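Local coordinates for protein putative membrane antigen (PDB 2IZP) that is secreted as a type III secretion translocator needed for epithelial-cell invasion, survival within host cells and vesicle escape, and probably regulates secretion of the effectors BipB and BipC, at residues Arg58-Ile63 / Ala245-Trp250; Pro225-Lys230 / Asp259-Asp264; Ala25-Asp30 / Glu97-Glu102; Ala91-Leu96 / Asp136-Ala141. All coordinates share one frame; numbering follows the deposited sequence.

Contact 1: residues Arg58-Ile63 / Ala245-Trp250; sequences RLPDRI and ARYQAW
Asp61 and Gln248 mark the backbone's nearest approach, their CA atoms 7.6 Å apart, where the weakly bonded strand about residues 61-63 passes the helical segment 245-250 at 129° between N-to-C directions. From the helix, Tyr247 sends its ring toward the extended chain, CG anti to the backbone N, and this brings OH to the carbonyl of Pro60. Tyr247 OH donates to Pro60 O at 2.7 Å; the oxygen lies at the ring edge, near its plane, while the hydroxyl stands above the carbonyl plane. Tyrosine suits the place because a largely apolar, buried ring ends in a group that can satisfy a main-chain oxygen. The next residue, Gln248, bends at chi2 and points NE2 at the syn side of Asp61 OD1, a hydrogen bond of 149° at the hydrogen whose modelled 2.5 Å is doubtfully short. The carboxylate and amide planes are inclined by 43°. Nearer the start of segment 58-63, Leu59 CD1 packs on Trp250 CZ3 at 3.6 Å, the leucine lying across the indole. Trp250 also stacks with Phe254 and meets Trp242, Tyr247 touches Ile165 of strand 165-167, and Asp61 pairs with Val68 in the hairpin of strands 61-63 and 66-68.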
# COMPACT_ATOMS: atom_id res chain seq x y z
N ARG A 58 3.46 -19.41 -6.81
CA ARG A 58 2.72 -20.67 -6.86
C ARG A 58 3.39 -21.66 -5.91
O ARG A 58 4.62 -21.63 -5.77
CB ARG A 58 2.63 -21.25 -8.26
CG ARG A 58 3.96 -21.46 -8.96
CD ARG A 58 3.77 -21.77 -10.44
NE ARG A 58 4.06 -23.15 -10.78
CZ ARG A 58 3.47 -24.22 -10.25
NH1 ARG A 58 2.54 -24.08 -9.31
NH2 ARG A 58 3.81 -25.44 -10.63
N LEU A 59 2.56 -22.49 -5.30
CA LEU A 59 3.02 -23.55 -4.41
C LEU A 59 3.56 -24.68 -5.28
O LEU A 59 3.16 -24.80 -6.45
CB LEU A 59 1.91 -24.03 -3.49
CG LEU A 59 1.28 -23.06 -2.48
CD1 LEU A 59 0.09 -23.72 -1.79
CD2 LEU A 59 2.27 -22.58 -1.43
N PRO A 60 4.44 -25.54 -4.79
CA PRO A 60 4.78 -26.71 -5.62
C PRO A 60 3.53 -27.53 -5.91
O PRO A 60 2.54 -27.38 -5.18
CB PRO A 60 5.78 -27.47 -4.76
CG PRO A 60 6.36 -26.43 -3.85
CD PRO A 60 5.20 -25.51 -3.53
N ASP A 61 3.57 -28.36 -6.95
CA ASP A 61 2.44 -29.22 -7.31
C ASP A 61 2.92 -30.58 -7.81
O ASP A 61 4.10 -30.80 -8.08
CB ASP A 61 1.58 -28.55 -8.38
CG ASP A 61 0.23 -29.19 -8.60
OD1 ASP A 61 -0.37 -29.71 -7.63
OD2 ASP A 61 -0.26 -29.20 -9.75
N ARG A 62 2.00 -31.52 -7.94
CA ARG A 62 2.34 -32.78 -8.60
C ARG A 62 1.39 -32.99 -9.78
O ARG A 62 0.18 -32.96 -9.59
CB ARG A 62 2.31 -33.95 -7.62
CG ARG A 62 2.16 -35.32 -8.27
CD ARG A 62 3.40 -36.18 -8.13
NE ARG A 62 3.91 -36.31 -6.78
CZ ARG A 62 5.16 -36.63 -6.46
NH1 ARG A 62 6.06 -36.86 -7.41
NH2 ARG A 62 5.51 -36.73 -5.18
N ILE A 63 1.94 -33.16 -10.97
CA ILE A 63 1.17 -33.30 -12.19
C ILE A 63 1.55 -34.57 -12.95
O ILE A 63 2.73 -34.83 -13.18
CB ILE A 63 1.38 -32.14 -13.18
CG1 ILE A 63 1.06 -30.75 -12.65
CG2 ILE A 63 0.58 -32.43 -14.45
CD1 ILE A 63 1.96 -29.66 -13.22
N ALA A 245 -4.46 -36.19 -3.99
CA ALA A 245 -5.77 -35.56 -3.85
C ALA A 245 -5.86 -34.59 -2.68
O ALA A 245 -6.41 -33.50 -2.81
CB ALA A 245 -6.82 -36.65 -3.73
N ARG A 246 -5.34 -34.97 -1.52
CA ARG A 246 -5.34 -34.19 -0.30
C ARG A 246 -4.54 -32.90 -0.45
O ARG A 246 -4.97 -31.81 -0.06
CB ARG A 246 -4.78 -35.01 0.86
CG ARG A 246 -5.76 -35.27 2.00
CD ARG A 246 -6.28 -33.98 2.62
NE ARG A 246 -6.16 -34.00 4.08
CZ ARG A 246 -6.79 -34.88 4.85
NH1 ARG A 246 -7.57 -35.80 4.31
NH2 ARG A 246 -6.64 -34.85 6.17
N TYR A 247 -3.35 -33.01 -1.04
CA TYR A 247 -2.50 -31.83 -1.22
C TYR A 247 -3.14 -30.79 -2.13
O TYR A 247 -3.13 -29.60 -1.82
CB TYR A 247 -1.14 -32.27 -1.80
CG TYR A 247 -0.23 -31.08 -2.02
CD1 TYR A 247 -0.04 -30.54 -3.29
CD2 TYR A 247 0.44 -30.49 -0.96
CE1 TYR A 247 0.79 -29.45 -3.45
CE2 TYR A 247 1.28 -29.40 -1.12
CZ TYR A 247 1.45 -28.88 -2.39
OH TYR A 247 2.29 -27.80 -2.57
N GLN A 248 -3.70 -31.25 -3.24
CA GLN A 248 -4.40 -30.43 -4.21
C GLN A 248 -5.47 -29.59 -3.53
O GLN A 248 -5.60 -28.39 -3.73
CB GLN A 248 -5.03 -31.31 -5.30
CG GLN A 248 -4.06 -32.15 -6.10
CD GLN A 248 -3.07 -31.36 -6.92
OE1 GLN A 248 -3.44 -30.51 -7.73
NE2 GLN A 248 -1.78 -31.61 -6.74
N ALA A 249 -6.26 -30.27 -2.71
CA ALA A 249 -7.36 -29.65 -1.98
C ALA A 249 -6.84 -28.54 -1.07
O ALA A 249 -7.39 -27.44 -1.09
CB ALA A 249 -8.11 -30.70 -1.18
N TRP A 250 -5.78 -28.87 -0.33
CA TRP A 250 -5.14 -27.90 0.54
C TRP A 250 -4.56 -26.76 -0.29
O TRP A 250 -4.70 -25.59 0.07
CB TRP A 250 -4.02 -28.52 1.41
CG TRP A 250 -3.26 -27.43 2.13
CD1 TRP A 250 -3.66 -26.77 3.26
CD2 TRP A 250 -2.00 -26.87 1.76
NE1 TRP A 250 -2.70 -25.83 3.61
CE2 TRP A 250 -1.68 -25.87 2.70
CE3 TRP A 250 -1.11 -27.12 0.71
CZ2 TRP A 250 -0.50 -25.14 2.63
CZ3 TRP A 250 0.06 -26.38 0.65
CH2 TRP A 250 0.36 -25.40 1.60

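Contact 2: residues Pro225-Lys230 / Asp259-Asp264; sequences PDKLIK and DNIQND
Lys227 NZ donates to a water 3.0 Å away, and that water in turn makes a weak bond to Asp264 OD1, so solvent links the ammonium to the carboxylate. The direct salt bridge, Lys227 NZ to Asp264 OD2 at 3.4 Å, is long, and the place of OD2 is doubtful because the model sets it too close to the lysine chain. Lysine fits this partly open position because its aliphatic length can lie on the opposite helix before its charge turns to an acid. The lysine side chain leaves helix 226-230 toward segment 259-264, and Lys227 CB lies 3.8 Å from Ile261 CG1. Farther along, Lys227 CD is packed tightly across the Asn260 side chain at CB. The bend at the last torsion of Lys227 (chi4 -43°) turns NZ back toward Asp264, which reaches out to meet it, though the exact meeting is uncertain. Deeper in, Leu228 CD2 and Ile261 CD1 meet at 4.0 Å, one side chain laid across the other; these two branched chains also rest on Tyr150 and Val154 of helix 123-160. A partly exposed lysine-acid pair flanking a buried leucine-isoleucine pair is the pattern of amphipathic helices in a bundle: segments 226-230 and 259-264 run nearly antiparallel (171°), their axes 10.3 Å apart, where the short helix 226-232 packs on helix 244-293, one of the two long helices predicted to form a coiled coil.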
# COMPACT_ATOMS: atom_id res chain seq x y z
N PRO A 225 -5.10 -9.51 10.66
CA PRO A 225 -4.46 -10.80 10.39
C PRO A 225 -5.43 -11.94 10.12
O PRO A 225 -5.00 -13.10 10.00
CB PRO A 225 -3.70 -11.07 11.70
CG PRO A 225 -4.51 -10.37 12.74
CD PRO A 225 -5.04 -9.13 12.08
N ASP A 226 -6.73 -11.68 10.01
CA ASP A 226 -7.71 -12.73 9.74
C ASP A 226 -7.35 -13.68 8.60
O ASP A 226 -7.49 -14.90 8.73
CB ASP A 226 -9.07 -12.08 9.50
CG ASP A 226 -9.40 -11.67 8.08
OD1 ASP A 226 -10.53 -12.03 7.64
OD2 ASP A 226 -8.60 -11.00 7.39
N LYS A 227 -6.89 -13.22 7.44
CA LYS A 227 -6.62 -14.16 6.34
C LYS A 227 -5.39 -15.02 6.59
O LYS A 227 -5.30 -16.17 6.16
CB LYS A 227 -6.44 -13.39 5.02
CG LYS A 227 -7.68 -12.61 4.60
CD LYS A 227 -7.75 -12.41 3.10
CE LYS A 227 -8.58 -11.20 2.73
NZ LYS A 227 -9.82 -11.10 3.55
N LEU A 228 -4.41 -14.46 7.29
CA LEU A 228 -3.21 -15.20 7.67
C LEU A 228 -3.54 -16.28 8.70
O LEU A 228 -2.90 -17.33 8.78
CB LEU A 228 -2.16 -14.23 8.22
CG LEU A 228 -1.64 -13.16 7.25
CD1 LEU A 228 -0.89 -12.06 7.98
CD2 LEU A 228 -0.75 -13.78 6.19
N ILE A 229 -4.58 -16.02 9.50
CA ILE A 229 -5.01 -16.93 10.55
C ILE A 229 -5.64 -18.16 9.94
O ILE A 229 -5.37 -19.28 10.36
CB ILE A 229 -6.04 -16.30 11.51
CG1 ILE A 229 -5.53 -15.09 12.29
CG2 ILE A 229 -6.58 -17.35 12.47
CD1 ILE A 229 -4.26 -15.39 13.04
N LYS A 230 -6.48 -17.95 8.93
CA LYS A 230 -7.07 -19.12 8.26
C LYS A 230 -6.00 -19.92 7.51
O LYS A 230 -5.99 -21.15 7.44
CB LYS A 230 -8.19 -18.67 7.33
CG LYS A 230 -9.23 -17.74 7.95
CD LYS A 230 -10.04 -17.04 6.86
CE LYS A 230 -11.48 -16.85 7.31
NZ LYS A 230 -12.33 -18.04 6.97
N ASP A 259 -5.15 -15.46 -2.60
CA ASP A 259 -5.80 -14.61 -3.60
C ASP A 259 -6.65 -13.59 -2.84
O ASP A 259 -6.77 -12.43 -3.22
CB ASP A 259 -6.65 -15.41 -4.58
CG ASP A 259 -5.84 -16.08 -5.68
OD1 ASP A 259 -4.63 -15.79 -5.81
OD2 ASP A 259 -6.39 -16.91 -6.45
N ASN A 260 -7.23 -14.03 -1.73
CA ASN A 260 -8.06 -13.12 -0.95
C ASN A 260 -7.23 -11.94 -0.47
O ASN A 260 -7.68 -10.81 -0.32
CB ASN A 260 -8.68 -13.80 0.26
CG ASN A 260 -9.98 -14.50 -0.04
OD1 ASN A 260 -10.52 -15.20 0.82
ND2 ASN A 260 -10.49 -14.33 -1.25
N ILE A 261 -5.96 -12.23 -0.21
CA ILE A 261 -5.10 -11.15 0.29
C ILE A 261 -4.71 -10.22 -0.85
O ILE A 261 -4.64 -9.00 -0.71
CB ILE A 261 -3.82 -11.74 0.91
CG1 ILE A 261 -4.08 -12.65 2.12
CG2 ILE A 261 -2.82 -10.65 1.27
CD1 ILE A 261 -2.83 -12.76 2.96
N GLN A 262 -4.43 -10.82 -2.01
CA GLN A 262 -4.10 -9.99 -3.17
C GLN A 262 -5.21 -8.98 -3.45
O GLN A 262 -4.98 -7.81 -3.70
CB GLN A 262 -3.90 -10.88 -4.41
CG GLN A 262 -3.63 -10.04 -5.66
CD GLN A 262 -3.35 -10.92 -6.86
OE1 GLN A 262 -3.45 -10.46 -7.99
NE2 GLN A 262 -3.00 -12.18 -6.61
N ASN A 263 -6.43 -9.51 -3.36
CA ASN A 263 -7.63 -8.71 -3.54
C ASN A 263 -7.65 -7.52 -2.59
O ASN A 263 -7.85 -6.39 -3.05
CB ASN A 263 -8.87 -9.58 -3.36
CG ASN A 263 -9.31 -10.21 -4.67
OD1 ASN A 263 -8.50 -10.79 -5.40
ND2 ASN A 263 -10.60 -10.09 -4.98
N ASP A 264 -7.43 -7.72 -1.29
CA ASP A 264 -7.40 -6.59 -0.36
C ASP A 264 -6.34 -5.57 -0.74
O ASP A 264 -6.53 -4.36 -0.56
CB ASP A 264 -7.09 -6.99 1.08
CG ASP A 264 -8.06 -7.94 1.73
OD1 ASP A 264 -9.19 -8.08 1.23
OD2 ASP A 264 -7.67 -8.55 2.76
O HOH W 1 -10.74 -8.32 4.09

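Contact 3: residues Ala25-Asp30 / Glu97-Glu102; sequences ARAMTD and ERLETE
Glu102 leaves the helix toward Ala25 and runs extended beyond CG (chi2 180°), its methylenes CB and CG serving as a spacer that carries the carboxylate out to the loop. Glu102 CD lies 3.3 Å from Ala25 N, and at the tip OE2 is nearer to that amide than Glu102 OE1, which is 3.8 Å from Ala25 N. The bond from Ala25 N to Glu102 OE2 is weak, with only 119° at the hydrogen, and its modelled 2.5 Å is doubtfully short; OE2 also crowds Ala25 CB, which adds to the doubt about its place. Glutamate suits this partly exposed place because its length can carry a carboxylate to the loop. Alongside, the small methyl of Ala25 settles against the helix: its CB is 3.6 Å from Arg98 CB and only 3.3 Å from Leu99 CD2, a tight fit. The same Leu99 CD2 also approaches Ala27 CB, 4.3 Å away, so one branch serves two alanines. Leu99 further touches Val283 and Leu286 of helix 244-293, and Glu102 touches Ile290 there. Close methyl packing with one uncertain polar grip suggests that apolar packing probably dominates where the loop meets helix 75-103, with the carboxylate adding at most a modest, probably electrostatic, contribution.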
# COMPACT_ATOMS: atom_id res chain seq x y z
N ALA A 25 5.37 28.50 -8.98
CA ALA A 25 4.92 27.11 -8.95
C ALA A 25 3.77 26.87 -9.93
O ALA A 25 2.60 26.89 -9.57
CB ALA A 25 4.53 26.72 -7.53
N ARG A 26 4.17 26.64 -11.16
CA ARG A 26 3.37 26.27 -12.32
C ARG A 26 2.84 24.85 -12.20
O ARG A 26 3.60 23.94 -11.87
CB ARG A 26 4.24 26.40 -13.58
CG ARG A 26 5.35 25.37 -13.69
CD ARG A 26 6.49 25.58 -12.72
NE ARG A 26 7.76 25.89 -13.37
CZ ARG A 26 8.70 26.65 -12.83
NH1 ARG A 26 8.51 27.19 -11.63
NH2 ARG A 26 9.83 26.89 -13.49
N ALA A 27 1.54 24.64 -12.45
CA ALA A 27 0.98 23.30 -12.30
C ALA A 27 -0.38 23.13 -12.96
O ALA A 27 -1.25 22.49 -12.36
CB ALA A 27 0.86 22.97 -10.82
N MET A 28 -0.56 23.67 -14.16
CA MET A 28 -1.82 23.74 -14.88
C MET A 28 -2.15 22.49 -15.69
O MET A 28 -3.32 22.27 -16.03
CB MET A 28 -1.80 24.94 -15.84
CG MET A 28 -2.55 26.17 -15.35
SD MET A 28 -2.24 27.60 -16.42
CE MET A 28 -3.83 27.78 -17.21
N THR A 29 -1.16 21.68 -16.02
CA THR A 29 -1.44 20.49 -16.83
C THR A 29 -0.72 19.26 -16.29
O THR A 29 0.25 19.35 -15.54
CB THR A 29 -1.04 20.69 -18.30
OG1 THR A 29 0.25 21.33 -18.36
CG2 THR A 29 -2.03 21.61 -19.00
N ASP A 30 -1.18 18.07 -16.69
CA ASP A 30 -0.52 16.86 -16.23
C ASP A 30 0.95 16.87 -16.62
O ASP A 30 1.75 16.25 -15.91
CB ASP A 30 -1.23 15.61 -16.78
CG ASP A 30 -2.44 15.25 -15.94
OD1 ASP A 30 -3.15 14.28 -16.29
OD2 ASP A 30 -2.68 15.95 -14.93
N GLU A 97 4.07 22.51 -1.38
CA GLU A 97 4.83 23.50 -0.64
C GLU A 97 5.11 24.72 -1.52
O GLU A 97 4.92 25.86 -1.10
CB GLU A 97 6.14 22.88 -0.15
CG GLU A 97 6.08 22.13 1.17
CD GLU A 97 7.44 21.49 1.44
OE1 GLU A 97 8.38 22.24 1.77
OE2 GLU A 97 7.59 20.26 1.30
N ARG A 98 5.58 24.45 -2.75
CA ARG A 98 5.88 25.52 -3.70
C ARG A 98 4.61 26.33 -3.96
O ARG A 98 4.63 27.56 -3.85
CB ARG A 98 6.47 24.97 -5.00
CG ARG A 98 7.96 25.12 -5.18
CD ARG A 98 8.66 23.82 -5.56
NE ARG A 98 9.95 24.01 -6.20
CZ ARG A 98 10.88 23.10 -6.46
NH1 ARG A 98 10.71 21.82 -6.14
NH2 ARG A 98 12.01 23.45 -7.06
N LEU A 99 3.52 25.64 -4.28
CA LEU A 99 2.21 26.26 -4.45
C LEU A 99 1.81 27.12 -3.26
O LEU A 99 1.30 28.23 -3.45
CB LEU A 99 1.13 25.20 -4.68
CG LEU A 99 1.37 24.22 -5.83
CD1 LEU A 99 0.13 23.38 -6.08
CD2 LEU A 99 1.77 24.96 -7.09
N GLU A 100 2.03 26.61 -2.05
CA GLU A 100 1.71 27.25 -0.78
C GLU A 100 2.59 28.45 -0.46
O GLU A 100 2.15 29.42 0.15
CB GLU A 100 1.84 26.23 0.36
CG GLU A 100 1.53 26.81 1.73
CD GLU A 100 1.82 25.86 2.87
OE1 GLU A 100 2.95 25.31 2.90
OE2 GLU A 100 0.93 25.65 3.72
N THR A 101 3.86 28.43 -0.86
CA THR A 101 4.71 29.61 -0.69
C THR A 101 4.21 30.75 -1.55
O THR A 101 4.10 31.89 -1.12
CB THR A 101 6.17 29.30 -1.06
OG1 THR A 101 6.49 27.95 -0.70
CG2 THR A 101 7.13 30.19 -0.28
N GLU A 102 3.89 30.42 -2.80
CA GLU A 102 3.37 31.39 -3.75
C GLU A 102 2.10 32.04 -3.24
O GLU A 102 1.98 33.26 -3.17
CB GLU A 102 3.11 30.73 -5.11
CG GLU A 102 3.64 31.48 -6.31
CD GLU A 102 3.38 30.80 -7.64
OE1 GLU A 102 3.08 31.49 -8.64
OE2 GLU A 102 3.47 29.55 -7.70

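Contact 4: residues Ala91-Leu96 / Asp136-Ala141; sequences AQRNLL and DIDAYA
Ile137 pushes its CD1 methyl against Leu96 CD1 at 3.7 Å, the two side chains overlapping while they run in opposite senses. The same CD1 of Ile137 lies 4.0 Å from Gln92 CB and 4.2 Å from Arg93 CA, and so sits directly on the helix surface between these residues. The other branch, Ile137 CG2, is anti to the backbone N and comes 3.8 Å from Gln92 OE1. A beta-branched isoleucine suits the site: one branch goes deep while the other fills the flank. Gln92 runs past it in an extended form, its NE2 weakly bonded to Asn276 of helix 244-293, and Phe279 of that helix touches both Gln92 and Ile137. At the partly exposed side, Arg93 bends at chi2 (141°) to bring its guanidinium to Asp138. Arg93 NH1 and Asp138 OD1 form a salt bridge of 2.7 Å; the oxygen lies at the guanidinium edge, near its plane, and the carboxylate plane is turned 34° from that of the guanidinium. Asp138 OD2 stands farther off, 3.4 Å from Arg93 NH1, making the grip one-sided. With Ala89 also touching Ile137, Ala89, Gln92, Arg93 and Leu96 surround one side chain, a knobs-into-holes arrangement, flanked by a charge pair, as is characteristic of coiled coils and helical bundles; here segments 91-96 and 136-141 run antiparallel, at 174°.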
# COMPACT_ATOMS: atom_id res chain seq x y z
N ALA A 91 7.61 14.27 -3.93
CA ALA A 91 7.35 15.15 -5.07
C ALA A 91 6.02 15.88 -4.90
O ALA A 91 5.93 17.10 -5.03
CB ALA A 91 7.36 14.34 -6.36
N GLN A 92 4.98 15.12 -4.59
CA GLN A 92 3.69 15.73 -4.29
C GLN A 92 3.83 16.72 -3.15
O GLN A 92 3.18 17.76 -3.11
CB GLN A 92 2.65 14.68 -3.91
CG GLN A 92 2.19 13.75 -5.03
CD GLN A 92 1.29 12.65 -4.51
OE1 GLN A 92 1.56 12.05 -3.47
NE2 GLN A 92 0.20 12.38 -5.22
N ARG A 93 4.69 16.40 -2.18
CA ARG A 93 4.76 17.30 -1.02
C ARG A 93 5.61 18.52 -1.36
O ARG A 93 5.44 19.60 -0.79
CB ARG A 93 5.30 16.56 0.21
CG ARG A 93 5.45 17.41 1.45
CD ARG A 93 5.05 16.68 2.73
NE ARG A 93 5.35 17.48 3.91
CZ ARG A 93 4.84 17.44 5.13
NH1 ARG A 93 3.89 16.58 5.50
NH2 ARG A 93 5.30 18.30 6.04
N ASN A 94 6.52 18.38 -2.32
CA ASN A 94 7.34 19.56 -2.65
C ASN A 94 6.60 20.49 -3.60
O ASN A 94 6.86 21.70 -3.63
CB ASN A 94 8.70 19.13 -3.20
CG ASN A 94 9.57 18.38 -2.21
OD1 ASN A 94 10.21 17.38 -2.56
ND2 ASN A 94 9.62 18.83 -0.96
N LEU A 95 5.66 19.98 -4.38
CA LEU A 95 4.82 20.81 -5.24
C LEU A 95 3.80 21.59 -4.43
O LEU A 95 3.53 22.78 -4.65
CB LEU A 95 4.12 19.93 -6.28
CG LEU A 95 3.55 20.60 -7.53
CD1 LEU A 95 4.60 21.44 -8.25
CD2 LEU A 95 2.98 19.55 -8.46
N LEU A 96 3.17 20.95 -3.45
CA LEU A 96 2.20 21.64 -2.60
C LEU A 96 2.85 22.79 -1.84
O LEU A 96 2.29 23.86 -1.65
CB LEU A 96 1.59 20.67 -1.59
CG LEU A 96 0.13 20.29 -1.70
CD1 LEU A 96 -0.32 19.57 -0.44
CD2 LEU A 96 -0.74 21.51 -1.97
N ASP A 136 -3.35 14.14 3.67
CA ASP A 136 -3.76 13.08 2.76
C ASP A 136 -2.56 12.41 2.11
O ASP A 136 -2.43 11.19 2.05
CB ASP A 136 -4.71 13.64 1.70
CG ASP A 136 -6.10 13.88 2.25
OD1 ASP A 136 -6.40 13.35 3.35
OD2 ASP A 136 -6.90 14.59 1.60
N ILE A 137 -1.63 13.22 1.61
CA ILE A 137 -0.42 12.66 1.01
C ILE A 137 0.30 11.73 1.98
O ILE A 137 0.63 10.59 1.68
CB ILE A 137 0.52 13.81 0.59
CG1 ILE A 137 -0.10 14.79 -0.42
CG2 ILE A 137 1.84 13.24 0.08
CD1 ILE A 137 0.73 16.02 -0.68
N ASP A 138 0.57 12.22 3.19
CA ASP A 138 1.30 11.46 4.19
C ASP A 138 0.60 10.15 4.52
O ASP A 138 1.14 9.06 4.42
CB ASP A 138 1.45 12.32 5.45
CG ASP A 138 2.46 13.44 5.33
OD1 ASP A 138 2.27 14.49 5.99
OD2 ASP A 138 3.45 13.29 4.58
N ALA A 139 -0.66 10.31 4.91
CA ALA A 139 -1.48 9.19 5.33
C ALA A 139 -1.48 8.10 4.26
O ALA A 139 -1.10 6.97 4.58
CB ALA A 139 -2.88 9.66 5.67
N TYR A 140 -1.88 8.42 3.03
CA TYR A 140 -1.85 7.36 2.02
C TYR A 140 -0.43 6.84 1.86
O TYR A 140 -0.19 5.65 1.65
CB TYR A 140 -2.43 7.83 0.68
CG TYR A 140 -3.92 7.61 0.54
CD1 TYR A 140 -4.80 8.67 0.75
CD2 TYR A 140 -4.45 6.38 0.19
CE1 TYR A 140 -6.16 8.50 0.63
CE2 TYR A 140 -5.81 6.20 0.06
CZ TYR A 140 -6.66 7.27 0.28
OH TYR A 140 -8.02 7.11 0.16
N ALA A 141 0.56 7.73 1.96
CA ALA A 141 1.92 7.17 1.86
C ALA A 141 2.19 6.20 3.00
O ALA A 141 2.69 5.09 2.79
CB ALA A 141 2.95 8.28 1.83

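The four contacts are spread along an elongated helical bundle, with contacts 1 and 2 on one side of the chain's centre and contacts 3 and 4 on the other. Contacts 1 and 3 are farthest apart, about 55 Å between centres, whereas contacts 3 and 4 are about 13 Å apart and use adjoining segments of helix 75-103. Helix 244-293 takes part directly in contacts 1 and 2 and borders contacts 3 and 4. Along the chain, segments 58-63 and 245-250 enclose contact 4, and contacts 3 and 4 both close before contact 2 opens. Residues 58-63 pack on helix 244-293 in contact 1 and helix 75-103 on helix 123-160 in contact 4, consistent with an N-terminal intramolecular chaperone that prevents premature oligomerization.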